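Local coordinates for carbon monoxide dehydrogenase (Thermococcus sp. AM4, PDB 6T7J), which probably catalyses the reversible oxidation of carbon monoxide to carbon dioxide as a homodimer carrying iron-sulfur clusters, its cluster C here lacking nickel, at residues E135-S140 with L169-L174; F161-D166 with P190-R195. All coordinates share one frame; numbering follows the deposited sequence.

Contact 1 of 2, residues E135-S140 with L169-L174; sequences ETLGIS and LRMLAL
L137 lays its isobutyl group against the 3-10 turn formed by R170 to L174, and its two methyls share the work. From CB the chain turns so that CG lies anti to the carbonyl carbon (chi1 -50°), which turns the branch toward the opposing turn, where its two methyls make the contact. One methyl, CD1, meets the sulfur of M171, with CD1 to SD at 3.9 Å. The other, CD2, rests on the turn itself: it lies 3.2 Å from R170 O, a close approach, and 3.7 Å from M171 CA, with the methyl of A173 at its flank (CD2 to CB 4.1 Å). L153 of helix 146-162 also touches this leucine.

The carbonyl of L137 is also approached by R170. This arginine folds back through bends at chi2 and chi3, and its NH1 donates to L137 O, which sits at the edge of the guanidinium and in its plane. NH1 lies almost straight out from the C=O bond (170°), although the N-H itself is less well aligned and the 2.5 Å separation of NH1 from L137 O is doubtfully short. T136 packs beside this: its carbonyl O lies 3.4 Å from A173 CB, and its methyl CG2 reaches L174 CD2 at 4.2 Å, while its hydroxyl bonds back to S132 O.

G138, with positive phi, is the C-prime residue of a Schellman motif in which I139 N returns to A134 O and G138 N to E135 O. The contact thus joins the Schellman-capped C-terminal end of helix 127-136 to a 3-10 turn in the helical part of the subunit.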
ATOM      1  N   GLU A 135     -15.430   4.899  28.160  1.00 55.39           N
ATOM      2  CA  GLU A 135     -14.838   4.462  29.423  1.00 53.90           C
ATOM      3  C   GLU A 135     -13.757   3.418  29.185  1.00 52.87           C
ATOM      4  O   GLU A 135     -12.718   3.423  29.858  1.00 48.28           O
ATOM      5  CB  GLU A 135     -15.915   3.906  30.357  1.00 64.19           C
ATOM      6  CG  GLU A 135     -16.970   4.914  30.788  1.00 62.34           C
ATOM      7  CD  GLU A 135     -16.532   5.774  31.957  1.00 62.47           C
ATOM      8  OE1 GLU A 135     -17.392   6.471  32.537  1.00 64.15           O
ATOM      9  OE2 GLU A 135     -15.332   5.756  32.298  1.00 63.33           O
ATOM     10  N   THR A 136     -13.982   2.515  28.224  1.00 57.35           N
ATOM     11  CA  THR A 136     -13.012   1.462  27.939  1.00 50.23           C
ATOM     12  C   THR A 136     -11.676   2.027  27.470  1.00 55.71           C
ATOM     13  O   THR A 136     -10.630   1.405  27.684  1.00 60.18           O
ATOM     14  CB  THR A 136     -13.578   0.501  26.890  1.00 59.56           C
ATOM     15  OG1 THR A 136     -14.898   0.097  27.274  1.00 67.35           O
ATOM     16  CG2 THR A 136     -12.700  -0.737  26.757  1.00 54.69           C
ATOM     17  N   LEU A 137     -11.679   3.198  26.838  1.00 56.67           N
ATOM     18  CA  LEU A 137     -10.444   3.793  26.347  1.00 58.32           C
ATOM     19  C   LEU A 137      -9.917   4.893  27.262  1.00 57.31           C
ATOM     20  O   LEU A 137      -9.011   5.635  26.866  1.00 52.30           O
ATOM     21  CB  LEU A 137     -10.644   4.319  24.925  1.00 52.10           C
ATOM     22  CG  LEU A 137     -11.279   3.304  23.970  1.00 54.51           C
ATOM     23  CD1 LEU A 137     -11.981   4.021  22.834  1.00 58.59           C
ATOM     24  CD2 LEU A 137     -10.254   2.316  23.430  1.00 46.97           C
ATOM     25  N   GLY A 138     -10.453   5.009  28.475  1.00 59.43           N
ATOM     26  CA  GLY A 138      -9.902   5.906  29.471  1.00 51.93           C
ATOM     27  C   GLY A 138     -10.535   7.275  29.553  1.00 51.75           C
ATOM     28  O   GLY A 138      -9.900   8.201  30.072  1.00 56.37           O
ATOM     29  N   ILE A 139     -11.763   7.438  29.072  1.00 51.01           N
ATOM     30  CA  ILE A 139     -12.448   8.725  29.072  1.00 57.77           C
ATOM     31  C   ILE A 139     -13.547   8.678  30.125  1.00 59.68           C
ATOM     32  O   ILE A 139     -14.448   7.832  30.054  1.00 55.31           O
ATOM     33  CB  ILE A 139     -13.019   9.064  27.686  1.00 59.19           C
ATOM     34  CG1 ILE A 139     -11.888   9.192  26.660  1.00 54.89           C
ATOM     35  CG2 ILE A 139     -13.852  10.338  27.743  1.00 55.11           C
ATOM     36  CD1 ILE A 139     -12.327   8.977  25.232  1.00 44.80           C
ATOM     37  N   SER A 140     -13.471   9.579  31.101  1.00 51.49           N
ATOM     38  CA  SER A 140     -14.510   9.670  32.116  1.00 58.84           C
ATOM     39  C   SER A 140     -15.776  10.267  31.517  1.00 60.22           C
ATOM     40  O   SER A 140     -15.728  11.258  30.784  1.00 60.19           O
ATOM     41  CB  SER A 140     -14.034  10.516  33.296  1.00 57.25           C
ATOM     42  OG  SER A 140     -15.036  10.607  34.294  1.00 55.10           O
ATOM     43  N   LEU A 169      -2.149   0.681  19.719  1.00 49.57           N
ATOM     44  CA  LEU A 169      -3.430   1.290  19.386  1.00 48.26           C
ATOM     45  C   LEU A 169      -4.343   1.319  20.605  1.00 52.26           C
ATOM     46  O   LEU A 169      -4.399   0.363  21.383  1.00 51.72           O
ATOM     47  CB  LEU A 169      -4.099   0.516  18.251  1.00 49.34           C
ATOM     48  CG  LEU A 169      -3.607   0.805  16.833  1.00 51.21           C
ATOM     49  CD1 LEU A 169      -4.124  -0.247  15.875  1.00 45.52           C
ATOM     50  CD2 LEU A 169      -4.049   2.192  16.392  1.00 47.66           C
ATOM     51  N   ARG A 170      -5.063   2.432  20.769  1.00 48.77           N
ATOM     52  CA  ARG A 170      -5.936   2.584  21.929  1.00 48.65           C
ATOM     53  C   ARG A 170      -7.035   1.528  21.943  1.00 47.97           C
ATOM     54  O   ARG A 170      -7.345   0.961  22.998  1.00 50.50           O
ATOM     55  CB  ARG A 170      -6.542   3.986  21.950  1.00 44.82           C
ATOM     56  CG  ARG A 170      -5.513   5.102  21.962  1.00 56.85           C
ATOM     57  CD  ARG A 170      -4.880   5.259  23.335  1.00 57.96           C
ATOM     58  NE  ARG A 170      -5.881   5.521  24.365  1.00 62.10           N
ATOM     59  CZ  ARG A 170      -6.230   6.734  24.776  1.00 56.52           C
ATOM     60  NH1 ARG A 170      -7.151   6.876  25.719  1.00 55.30           N
ATOM     61  NH2 ARG A 170      -5.659   7.807  24.246  1.00 55.02           N
ATOM     62  N   MET A 171      -7.624   1.236  20.779  1.00 46.79           N
ATOM     63  CA  MET A 171      -8.736   0.292  20.718  1.00 48.75           C
ATOM     64  C   MET A 171      -8.350  -1.101  21.203  1.00 52.84           C
ATOM     65  O   MET A 171      -9.238  -1.905  21.516  1.00 51.54           O
ATOM     66  CB  MET A 171      -9.283   0.217  19.292  1.00 46.03           C
ATOM     67  CG  MET A 171     -10.021   1.468  18.844  1.00 52.05           C
ATOM     68  SD  MET A 171     -11.569   1.728  19.729  1.00 48.36           S
ATOM     69  CE  MET A 171     -12.663   0.653  18.809  1.00 46.39           C
ATOM     70  N   LEU A 172      -7.050  -1.400  21.292  1.00 48.09           N
ATOM     71  CA  LEU A 172      -6.606  -2.668  21.861  1.00 54.28           C
ATOM     72  C   LEU A 172      -7.072  -2.857  23.299  1.00 53.95           C
ATOM     73  O   LEU A 172      -6.996  -3.979  23.813  1.00 55.10           O
ATOM     74  CB  LEU A 172      -5.080  -2.774  21.795  1.00 47.55           C
ATOM     75  CG  LEU A 172      -4.471  -2.944  20.402  1.00 52.41           C
ATOM     76  CD1 LEU A 172      -2.995  -3.287  20.502  1.00 49.46           C
ATOM     77  CD2 LEU A 172      -5.217  -4.005  19.612  1.00 43.51           C
ATOM     78  N   ALA A 173      -7.556  -1.798  23.955  1.00 48.07           N
ATOM     79  CA  ALA A 173      -8.166  -1.954  25.269  1.00 54.21           C
ATOM     80  C   ALA A 173      -9.363  -2.899  25.241  1.00 49.93           C
ATOM     81  O   ALA A 173      -9.794  -3.364  26.301  1.00 54.48           O
ATOM     82  CB  ALA A 173      -8.585  -0.589  25.819  1.00 44.11           C
ATOM     83  N   LEU A 174      -9.909  -3.192  24.060  1.00 52.57           N
ATOM     84  CA  LEU A 174     -10.995  -4.158  23.947  1.00 54.60           C
ATOM     85  C   LEU A 174     -10.506  -5.600  23.874  1.00 52.61           C
ATOM     86  O   LEU A 174     -11.324  -6.518  23.985  1.00 49.67           O
ATOM     87  CB  LEU A 174     -11.849  -3.847  22.714  1.00 47.62           C
ATOM     88  CG  LEU A 174     -12.727  -2.597  22.794  1.00 49.98           C
ATOM     89  CD1 LEU A 174     -12.922  -1.989  21.416  1.00 47.06           C
ATOM     90  CD2 LEU A 174     -14.067  -2.925  23.425  1.00 49.34           C
TER

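Contact 2 of 2, residues F161-D166 with P190-R195; sequences FGKPGD and PRAIDR
R195 NH2 is gripped from two directions: it donates to D166 OD1 at 3.0 Å, and it gives a second hydrogen bond to water 1, which lies in the guanidinium plane. The carboxylate is met from above its plane, with the two flat groups turned 62° apart. R195 gets there by an extended chain, CG anti to the backbone N (chi1 178°). Water 1 passes the link on, donating to K163 O at 2.6 Å and to G165 O, and so pins the loop carbonyls to the arginine.

R191 completes the salt-bridge network more loosely, its NH2 lying 3.9 Å from D166 OD2. Its NH2 also sits over one face of the R195 guanidinium, so two cations gather at one carboxylate, and R191 has further ion pairs with E196 and E199. A leucine in place of R195 would probably deprive water 1 of this donor and D166 of the closer of its two arginine partners here, leaving the long R191 pairing to meet the carboxylate.

Farther along, F161 O accepts a hydrogen bond from D194 N at 3.1 Å, in the carbonyl plane and on a lone pair. The F161 ring runs beside I193, CD1 to CD1 4.0 Å, while D194 OD1 lies at the ring edge, carboxylate and ring planes 37° apart, and OD2 pairs with R105 of the same chain. K163 lays its aliphatic chain along R191 O, CG to O 3.4 Å, and A192 CB packs 3.5 Å from K163 O.

A192 is the N-cap of helix 193-203, so the tail of helix 146-162 and the loop after it wrap the start of that helix. Helices 81-115 and 212-242 pack on F161 and I193; R105 of the second subunit packs on R195, and E109 of the second subunit makes a weak, long ion pair with it.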
ATOM      1  N   PHE A 161      -5.639   6.353  13.494  1.00 48.79           N
ATOM      2  CA  PHE A 161      -5.102   6.198  12.145  1.00 48.24           C
ATOM      3  C   PHE A 161      -3.648   6.638  12.046  1.00 53.98           C
ATOM      4  O   PHE A 161      -2.885   6.051  11.270  1.00 48.97           O
ATOM      5  CB  PHE A 161      -5.955   6.969  11.143  1.00 50.18           C
ATOM      6  CG  PHE A 161      -7.374   6.509  11.094  1.00 53.20           C
ATOM      7  CD1 PHE A 161      -7.719   5.365  10.392  1.00 55.95           C
ATOM      8  CD2 PHE A 161      -8.362   7.206  11.767  1.00 50.05           C
ATOM      9  CE1 PHE A 161      -9.026   4.931  10.353  1.00 49.85           C
ATOM     10  CE2 PHE A 161      -9.670   6.778  11.731  1.00 55.18           C
ATOM     11  CZ  PHE A 161     -10.003   5.640  11.019  1.00 52.72           C
ATOM     12  N   GLY A 162      -3.234   7.646  12.810  1.00 52.87           N
ATOM     13  CA  GLY A 162      -1.900   8.168  12.579  1.00 55.33           C
ATOM     14  C   GLY A 162      -1.091   8.676  13.756  1.00 59.38           C
ATOM     15  O   GLY A 162      -0.200   9.507  13.559  1.00 54.75           O
ATOM     16  N   LYS A 163      -1.358   8.185  14.965  1.00 59.81           N
ATOM     17  CA  LYS A 163      -0.616   8.648  16.131  1.00 56.08           C
ATOM     18  C   LYS A 163       0.876   8.364  15.951  1.00 57.68           C
ATOM     19  O   LYS A 163       1.246   7.331  15.380  1.00 62.75           O
ATOM     20  CB  LYS A 163      -1.135   7.979  17.406  1.00 49.95           C
ATOM     21  CG  LYS A 163      -1.257   6.470  17.319  1.00 50.18           C
ATOM     22  CD  LYS A 163      -2.255   5.940  18.339  1.00 57.94           C
ATOM     23  CE  LYS A 163      -1.646   5.877  19.728  1.00 47.92           C
ATOM     24  NZ  LYS A 163      -0.468   4.969  19.777  1.00 48.74           N
ATOM     25  N   PRO A 164       1.756   9.249  16.430  1.00 61.18           N
ATOM     26  CA  PRO A 164       3.175   9.165  16.067  1.00 62.31           C
ATOM     27  C   PRO A 164       4.030   8.272  16.951  1.00 61.19           C
ATOM     28  O   PRO A 164       5.172   7.979  16.571  1.00 68.03           O
ATOM     29  CB  PRO A 164       3.628  10.624  16.194  1.00 63.63           C
ATOM     30  CG  PRO A 164       2.793  11.159  17.323  1.00 65.77           C
ATOM     31  CD  PRO A 164       1.496  10.372  17.348  1.00 67.45           C
ATOM     32  N   GLY A 165       3.531   7.840  18.103  1.00 55.89           N
ATOM     33  CA  GLY A 165       4.340   7.046  19.000  1.00 63.70           C
ATOM     34  C   GLY A 165       4.327   5.571  18.656  1.00 63.05           C
ATOM     35  O   GLY A 165       3.535   5.091  17.846  1.00 68.30           O
ATOM     36  N   ASP A 166       5.241   4.841  19.288  1.00 64.43           N
ATOM     37  CA  ASP A 166       5.254   3.389  19.210  1.00 61.68           C
ATOM     38  C   ASP A 166       4.365   2.749  20.268  1.00 61.90           C
ATOM     39  O   ASP A 166       4.452   1.536  20.488  1.00 61.99           O
ATOM     40  CB  ASP A 166       6.687   2.863  19.326  1.00 63.35           C
ATOM     41  CG  ASP A 166       7.340   2.660  17.970  1.00 71.64           C
ATOM     42  OD1 ASP A 166       7.190   3.545  17.099  1.00 71.20           O
ATOM     43  OD2 ASP A 166       7.999   1.617  17.772  1.00 74.26           O
ATOM     44  N   PRO A 190       0.030  -3.421  17.046  1.00 43.23           N
ATOM     45  CA  PRO A 190      -0.088  -2.316  16.091  1.00 40.82           C
ATOM     46  C   PRO A 190      -0.076  -0.966  16.789  1.00 43.15           C
ATOM     47  O   PRO A 190      -0.587  -0.808  17.900  1.00 47.97           O
ATOM     48  CB  PRO A 190      -1.434  -2.580  15.411  1.00 41.77           C
ATOM     49  CG  PRO A 190      -2.226  -3.318  16.436  1.00 45.12           C
ATOM     50  CD  PRO A 190      -1.243  -4.144  17.226  1.00 45.87           C
ATOM     51  N   ARG A 191       0.510   0.020  16.111  1.00 45.97           N
ATOM     52  CA  ARG A 191       0.714   1.351  16.668  1.00 43.10           C
ATOM     53  C   ARG A 191      -0.211   2.399  16.066  1.00 45.21           C
ATOM     54  O   ARG A 191      -0.893   3.119  16.801  1.00 51.52           O
ATOM     55  CB  ARG A 191       2.180   1.766  16.477  1.00 46.33           C
ATOM     56  CG  ARG A 191       3.173   0.746  17.018  1.00 45.75           C
ATOM     57  CD  ARG A 191       4.484   0.777  16.251  1.00 47.17           C
ATOM     58  NE  ARG A 191       4.320   0.330  14.872  1.00 45.32           N
ATOM     59  CZ  ARG A 191       5.320   0.180  14.010  1.00 46.06           C
ATOM     60  NH1 ARG A 191       5.073  -0.230  12.773  1.00 47.51           N
ATOM     61  NH2 ARG A 191       6.566   0.441  14.381  1.00 48.70           N
ATOM     62  N   ALA A 192      -0.244   2.512  14.740  1.00 46.43           N
ATOM     63  CA  ALA A 192      -1.181   3.390  14.051  1.00 45.07           C
ATOM     64  C   ALA A 192      -1.502   2.757  12.705  1.00 42.76           C
ATOM     65  O   ALA A 192      -0.594   2.305  12.002  1.00 46.40           O
ATOM     66  CB  ALA A 192      -0.605   4.798  13.869  1.00 47.64           C
ATOM     67  N   ILE A 193      -2.788   2.741  12.348  1.00 48.22           N
ATOM     68  CA  ILE A 193      -3.260   1.883  11.259  1.00 45.69           C
ATOM     69  C   ILE A 193      -2.606   2.268   9.937  1.00 44.96           C
ATOM     70  O   ILE A 193      -1.977   1.436   9.262  1.00 44.73           O
ATOM     71  CB  ILE A 193      -4.794   1.945  11.156  1.00 46.50           C
ATOM     72  CG1 ILE A 193      -5.440   1.833  12.537  1.00 45.49           C
ATOM     73  CG2 ILE A 193      -5.279   0.838  10.271  1.00 44.34           C
ATOM     74  CD1 ILE A 193      -6.953   2.012  12.518  1.00 46.95           C
ATOM     75  N   ASP A 194      -2.775   3.531   9.532  1.00 45.94           N
ATOM     76  CA  ASP A 194      -2.189   3.997   8.281  1.00 44.92           C
ATOM     77  C   ASP A 194      -0.682   3.785   8.263  1.00 44.30           C
ATOM     78  O   ASP A 194      -0.112   3.476   7.209  1.00 45.43           O
ATOM     79  CB  ASP A 194      -2.526   5.472   8.058  1.00 44.26           C
ATOM     80  CG  ASP A 194      -4.016   5.710   7.873  1.00 51.55           C
ATOM     81  OD1 ASP A 194      -4.771   4.721   7.760  1.00 47.43           O
ATOM     82  OD2 ASP A 194      -4.433   6.889   7.841  1.00 59.54           O
ATOM     83  N   ARG A 195      -0.027   3.913   9.421  1.00 42.29           N
ATOM     84  CA  ARG A 195       1.399   3.621   9.488  1.00 44.51           C
ATOM     85  C   ARG A 195       1.678   2.151   9.198  1.00 48.19           C
ATOM     86  O   ARG A 195       2.662   1.824   8.532  1.00 48.27           O
ATOM     87  CB  ARG A 195       1.970   4.004  10.851  1.00 41.90           C
ATOM     88  CG  ARG A 195       3.450   3.668  10.976  1.00 38.14           C
ATOM     89  CD  ARG A 195       3.934   3.664  12.408  1.00 43.65           C
ATOM     90  NE  ARG A 195       5.372   3.420  12.475  1.00 50.27           N
ATOM     91  CZ  ARG A 195       6.118   3.631  13.554  1.00 51.20           C
ATOM     92  NH1 ARG A 195       7.419   3.381  13.521  1.00 55.05           N
ATOM     93  NH2 ARG A 195       5.560   4.090  14.667  1.00 55.10           N
TER
HETATM   94  O   HOH W   1       2.680   5.229  14.962  1.00 52.24           O

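Contacts 1 and 2 have centres 15 Å apart and alternate along the chain. They meet directly where L169 N probably bonds to P190 O at 2.8 Å and where L172 CD1 packs 3.8 Å from P190 CD. E160 bridges them: its carboxylate receives R170 N and M171 N of contact 1, and its backbone is hydrogen-bonded to I193 of contact 2. Helix 212-242 backs both, M233 touching M171 and F161, and S229 touching L169 and I193. Neither contact supplies a cluster ligand. Helix 193-203, which starts in contact 2, ends shortly before I206 in the pocket of the SF4 iron-sulfur cluster. No other chain of the assembly touches contact 1, unlike contact 2.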